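Local coordinates for allantoin racemase (PDB 5LG5), which racemises allantoin, interconverting its two enantiomers, and probably also acts on other 5-monosubstituted hydantoins, at residues F68-Q73 and T207-L212; H79-L84 and V90-I95. All coordinates share one frame; numbering follows the deposited sequence.

From the N terminus, the chain first lays down strands 2-7 and 31-35 and then strand 70-74, which carries the first half of contact 1. Contact 2 follows within the same beta-alpha-beta unit: helix 81-87 packs on strand 92-94, closing a short loop of five intervening residues. The chain then builds its second parallel sheet, from strand 110-114 to strand 198-199, before helix 201-214 returns to the first sheet and closes contact 1, a loop spanning 133 residues. Contact 2 is therefore nested inside contact 1. The two meet where strands 70-74 and 92-94 run side by side, with Val71 O 2.8 Å from Val93 N, a probable hydrogen bond.

Contact 1: residues F68-Q73 and T207-L212; sequences FDAVIQ and TIAESL
Between Ala70 and Ala209 the contact is methyl against methyl, over one face of a parallel sheet, and no ring or planar side chain takes part across it. Helix 201-214 lies over this face, the one onto which Ala70 projects, while Val71 points away from the helix. The sheet is one of two four-stranded parallel sheets, each of order 2-1-3-4, in this member of the Asp/Glu/hydantoin racemase family, and the helix comes back to it from the other sheet. Alanine suits both positions: Ala70 CB stands 3.9 Å from Ala209 CB, and the two CA atoms are only 6.1 Å apart, so the helix backbone can sit close over the strand. Ile72 fills the neighbouring site differently. Its CB leaves the strand obliquely, but with chi1 at -66° CG1 lies beside the backbone N and anti to the carbonyl carbon, which carries this branch to 4.2 Å from Ala209 CB. Ala209 CB thus meets two alternate strand residues, Ala70 and Ile72, on this face, and Ile3 of strand 2-7 also touches Ala209. At the flank of the helix, beside Ile3, Glu210 accepts from Thr30 and Ser27 through OE2 and forms a salt bridge through OE1 with Arg214 of the second subunit, so its buried carboxylate has partners at both oxygens. On the far side, Thr207 and Ser211 pack against Ser211 and Thr207 of that same subunit, where small side chains suit a helix-to-helix interface. Within the helix, Thr207 O accepts two bonds from Ser211: the backbone N at 2.9 Å arrives from one face of the carbonyl plane, and OG from the opposite face, tilted 33° out of it with a C=O...OG angle of 145°.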
# COMPACT_ATOMS: atom_id res chain seq x y z
N PHE E 68 22.75 -26.86 -18.79
CA PHE E 68 21.78 -26.87 -17.69
C PHE E 68 20.47 -26.19 -18.11
O PHE E 68 20.45 -25.39 -19.05
CB PHE E 68 22.36 -26.26 -16.40
CG PHE E 68 22.89 -24.85 -16.56
CD1 PHE E 68 22.09 -23.75 -16.24
CD2 PHE E 68 24.19 -24.62 -16.99
CE1 PHE E 68 22.58 -22.44 -16.37
CE2 PHE E 68 24.69 -23.33 -17.12
CZ PHE E 68 23.89 -22.23 -16.81
N ASP E 69 19.38 -26.55 -17.44
CA ASP E 69 18.05 -26.16 -17.89
C ASP E 69 17.38 -25.16 -16.98
O ASP E 69 16.38 -24.57 -17.35
CB ASP E 69 17.15 -27.39 -18.04
CG ASP E 69 17.76 -28.42 -18.94
OD1 ASP E 69 17.59 -28.31 -20.18
OD2 ASP E 69 18.45 -29.34 -18.41
N ALA E 70 17.93 -25.00 -15.78
CA ALA E 70 17.39 -24.09 -14.79
C ALA E 70 18.44 -23.88 -13.73
O ALA E 70 19.40 -24.66 -13.63
CB ALA E 70 16.11 -24.67 -14.17
N VAL E 71 18.28 -22.82 -12.95
CA VAL E 71 19.20 -22.52 -11.87
C VAL E 71 18.41 -22.16 -10.63
O VAL E 71 17.45 -21.38 -10.69
CB VAL E 71 20.17 -21.36 -12.23
CG1 VAL E 71 21.00 -20.98 -11.00
CG2 VAL E 71 21.08 -21.75 -13.40
N ILE E 72 18.81 -22.74 -9.50
CA ILE E 72 18.22 -22.40 -8.21
C ILE E 72 19.25 -21.68 -7.38
O ILE E 72 20.36 -22.19 -7.19
CB ILE E 72 17.75 -23.62 -7.42
CG1 ILE E 72 16.58 -24.32 -8.12
CG2 ILE E 72 17.33 -23.20 -6.02
CD1 ILE E 72 16.22 -25.67 -7.46
N GLN E 73 18.90 -20.49 -6.89
CA GLN E 73 19.77 -19.80 -5.96
C GLN E 73 19.34 -20.14 -4.54
O GLN E 73 18.25 -19.78 -4.09
CB GLN E 73 19.76 -18.28 -6.20
CG GLN E 73 20.60 -17.54 -5.17
CD GLN E 73 20.99 -16.15 -5.62
OE1 GLN E 73 21.36 -15.93 -6.77
NE2 GLN E 73 20.91 -15.20 -4.71
N THR E 207 11.00 -28.19 -7.32
CA THR E 207 9.76 -28.51 -8.02
C THR E 207 9.36 -27.37 -8.94
O THR E 207 8.85 -27.59 -10.04
CB THR E 207 8.60 -28.84 -7.06
OG1 THR E 207 8.19 -27.65 -6.37
CG2 THR E 207 9.00 -29.93 -6.05
N ILE E 208 9.60 -26.14 -8.49
CA ILE E 208 9.24 -24.99 -9.30
C ILE E 208 10.11 -24.95 -10.57
O ILE E 208 9.59 -24.84 -11.68
CB ILE E 208 9.32 -23.68 -8.50
CG1 ILE E 208 8.22 -23.66 -7.43
CG2 ILE E 208 9.17 -22.47 -9.42
CD1 ILE E 208 8.34 -22.51 -6.43
N ALA E 209 11.42 -25.11 -10.40
CA ALA E 209 12.32 -25.12 -11.56
C ALA E 209 11.96 -26.22 -12.56
O ALA E 209 11.92 -25.99 -13.77
CB ALA E 209 13.79 -25.25 -11.10
N GLU E 210 11.71 -27.43 -12.04
CA GLU E 210 11.31 -28.55 -12.90
C GLU E 210 10.04 -28.20 -13.64
O GLU E 210 9.89 -28.49 -14.83
CB GLU E 210 11.05 -29.81 -12.07
CG GLU E 210 12.29 -30.57 -11.64
CD GLU E 210 11.92 -31.80 -10.84
OE1 GLU E 210 10.77 -31.85 -10.36
OE2 GLU E 210 12.77 -32.71 -10.69
N SER E 211 9.11 -27.59 -12.90
CA SER E 211 7.83 -27.21 -13.47
C SER E 211 7.99 -26.24 -14.64
O SER E 211 7.40 -26.43 -15.70
CB SER E 211 6.95 -26.60 -12.39
OG SER E 211 6.71 -27.57 -11.38
N LEU E 212 8.82 -25.22 -14.43
CA LEU E 212 9.06 -24.20 -15.45
C LEU E 212 9.66 -24.83 -16.70
O LEU E 212 9.26 -24.52 -17.82
CB LEU E 212 9.95 -23.08 -14.89
CG LEU E 212 9.33 -22.22 -13.77
CD1 LEU E 212 10.37 -21.21 -13.23
CD2 LEU E 212 8.06 -21.50 -14.28

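Contact 2: residues H79-L84 and V90-I95; sequences HGREGL and VPVVDI
With chi1 of -179°, Val92 holds CG1 anti to its backbone N and CG2 anti to its carbonyl carbon, turning both methyls toward the helix, where each lies 3.9 Å from Leu84 CB. A beta-branched residue suits this strand position because its two methyls share one partner. Arg81 is extended through its first two torsions, and CD comes alongside Asp94 at 4.3 Å from Asp94 CB; a turn at chi3 of 61° then directs the guanidinium elsewhere. This meeting is between aliphatic carbons: Arg81 NE and Asp94 OD2 remain 5.8 Å apart. Instead, Arg81 NE forms a salt bridge with Glu97 and NH1 bonds to Gln85, while Glu82 CD lies 3.9 Å above one guanidinium face, offset toward its rim. Asp94 is the N-cap of helix 95-103; its carboxylate caps a backbone N there, and OD1 also bonds to Thr96 OG1. Gly80 occupies the N-cap position of helix 81-87 with a positive phi of 122°, where a side chain would collide with His79 O, and its own O accepts from Leu84 N at 3.2 Å. The contact completes the beta-alpha-beta unit of strand 70-74, helix 81-87 and strand 92-94. Leu84 also packs on Gln73 and on helix 47-63, while on the opposite face Val93 meets Ala205 and Ala209 of helix 201-214.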
# COMPACT_ATOMS: atom_id res chain seq x y z
N HIS E 79 20.66 -11.02 -2.42
CA HIS E 79 20.57 -10.37 -3.70
C HIS E 79 21.10 -11.29 -4.78
O HIS E 79 21.74 -12.31 -4.49
CB HIS E 79 21.40 -9.10 -3.70
CG HIS E 79 20.82 -8.00 -2.86
ND1 HIS E 79 19.65 -7.36 -3.18
CD2 HIS E 79 21.29 -7.40 -1.73
CE1 HIS E 79 19.40 -6.42 -2.28
NE2 HIS E 79 20.38 -6.43 -1.39
N GLY E 80 20.83 -10.92 -6.03
CA GLY E 80 21.49 -11.52 -7.17
C GLY E 80 20.62 -12.18 -8.21
O GLY E 80 21.01 -12.25 -9.38
N ARG E 81 19.43 -12.64 -7.81
CA ARG E 81 18.54 -13.35 -8.72
C ARG E 81 18.34 -12.61 -10.04
O ARG E 81 18.43 -13.20 -11.11
CB ARG E 81 17.17 -13.60 -8.07
CG ARG E 81 16.08 -13.89 -9.11
CD ARG E 81 14.71 -14.09 -8.52
NE ARG E 81 14.23 -12.92 -7.79
CZ ARG E 81 13.78 -11.79 -8.33
NH1 ARG E 81 13.74 -11.63 -9.65
NH2 ARG E 81 13.35 -10.81 -7.55
N GLU E 82 18.08 -11.30 -9.96
CA GLU E 82 17.79 -10.50 -11.14
C GLU E 82 18.96 -10.49 -12.11
O GLU E 82 18.76 -10.47 -13.32
CB GLU E 82 17.44 -9.06 -10.77
CG GLU E 82 16.29 -8.88 -9.79
CD GLU E 82 16.76 -8.70 -8.36
OE1 GLU E 82 17.79 -9.29 -7.97
OE2 GLU E 82 16.12 -7.91 -7.63
N GLY E 83 20.18 -10.52 -11.57
CA GLY E 83 21.38 -10.56 -12.38
C GLY E 83 21.47 -11.86 -13.16
O GLY E 83 21.75 -11.85 -14.37
N LEU E 84 21.24 -12.97 -12.47
CA LEU E 84 21.19 -14.28 -13.14
C LEU E 84 20.16 -14.26 -14.26
O LEU E 84 20.41 -14.77 -15.35
CB LEU E 84 20.81 -15.39 -12.16
CG LEU E 84 21.86 -16.34 -11.55
CD1 LEU E 84 23.27 -16.07 -12.05
CD2 LEU E 84 21.78 -16.33 -10.03
N VAL E 90 17.61 -19.44 -19.11
CA VAL E 90 16.89 -20.53 -18.47
C VAL E 90 16.26 -20.00 -17.19
O VAL E 90 16.70 -18.97 -16.67
CB VAL E 90 17.83 -21.70 -18.15
CG1 VAL E 90 18.41 -22.26 -19.46
CG2 VAL E 90 18.92 -21.28 -17.19
N PRO E 91 15.22 -20.68 -16.69
CA PRO E 91 14.59 -20.18 -15.47
C PRO E 91 15.53 -20.15 -14.28
O PRO E 91 16.41 -21.01 -14.11
CB PRO E 91 13.40 -21.15 -15.24
CG PRO E 91 13.70 -22.34 -16.08
CD PRO E 91 14.50 -21.83 -17.26
N VAL E 92 15.37 -19.10 -13.48
CA VAL E 92 16.12 -18.93 -12.25
C VAL E 92 15.10 -18.86 -11.11
O VAL E 92 14.13 -18.13 -11.19
CB VAL E 92 16.96 -17.65 -12.29
CG1 VAL E 92 17.77 -17.50 -11.00
CG2 VAL E 92 17.87 -17.63 -13.52
N VAL E 93 15.29 -19.66 -10.07
CA VAL E 93 14.40 -19.54 -8.93
C VAL E 93 15.17 -19.45 -7.62
O VAL E 93 16.09 -20.23 -7.36
CB VAL E 93 13.20 -20.56 -8.94
CG1 VAL E 93 13.35 -21.64 -9.99
CG2 VAL E 93 12.93 -21.13 -7.55
N ASP E 94 14.84 -18.43 -6.85
CA ASP E 94 15.47 -18.24 -5.58
C ASP E 94 14.62 -18.94 -4.53
O ASP E 94 13.39 -18.84 -4.57
CB ASP E 94 15.62 -16.76 -5.26
CG ASP E 94 16.51 -16.53 -4.10
OD1 ASP E 94 16.08 -16.79 -2.95
OD2 ASP E 94 17.68 -16.14 -4.35
N ILE E 95 15.27 -19.62 -3.59
CA ILE E 95 14.52 -20.41 -2.61
C ILE E 95 13.63 -19.55 -1.73
O ILE E 95 12.65 -20.04 -1.17
CB ILE E 95 15.44 -21.30 -1.74
CG1 ILE E 95 16.30 -20.45 -0.80
CG2 ILE E 95 16.30 -22.20 -2.63
CD1 ILE E 95 17.16 -21.28 0.18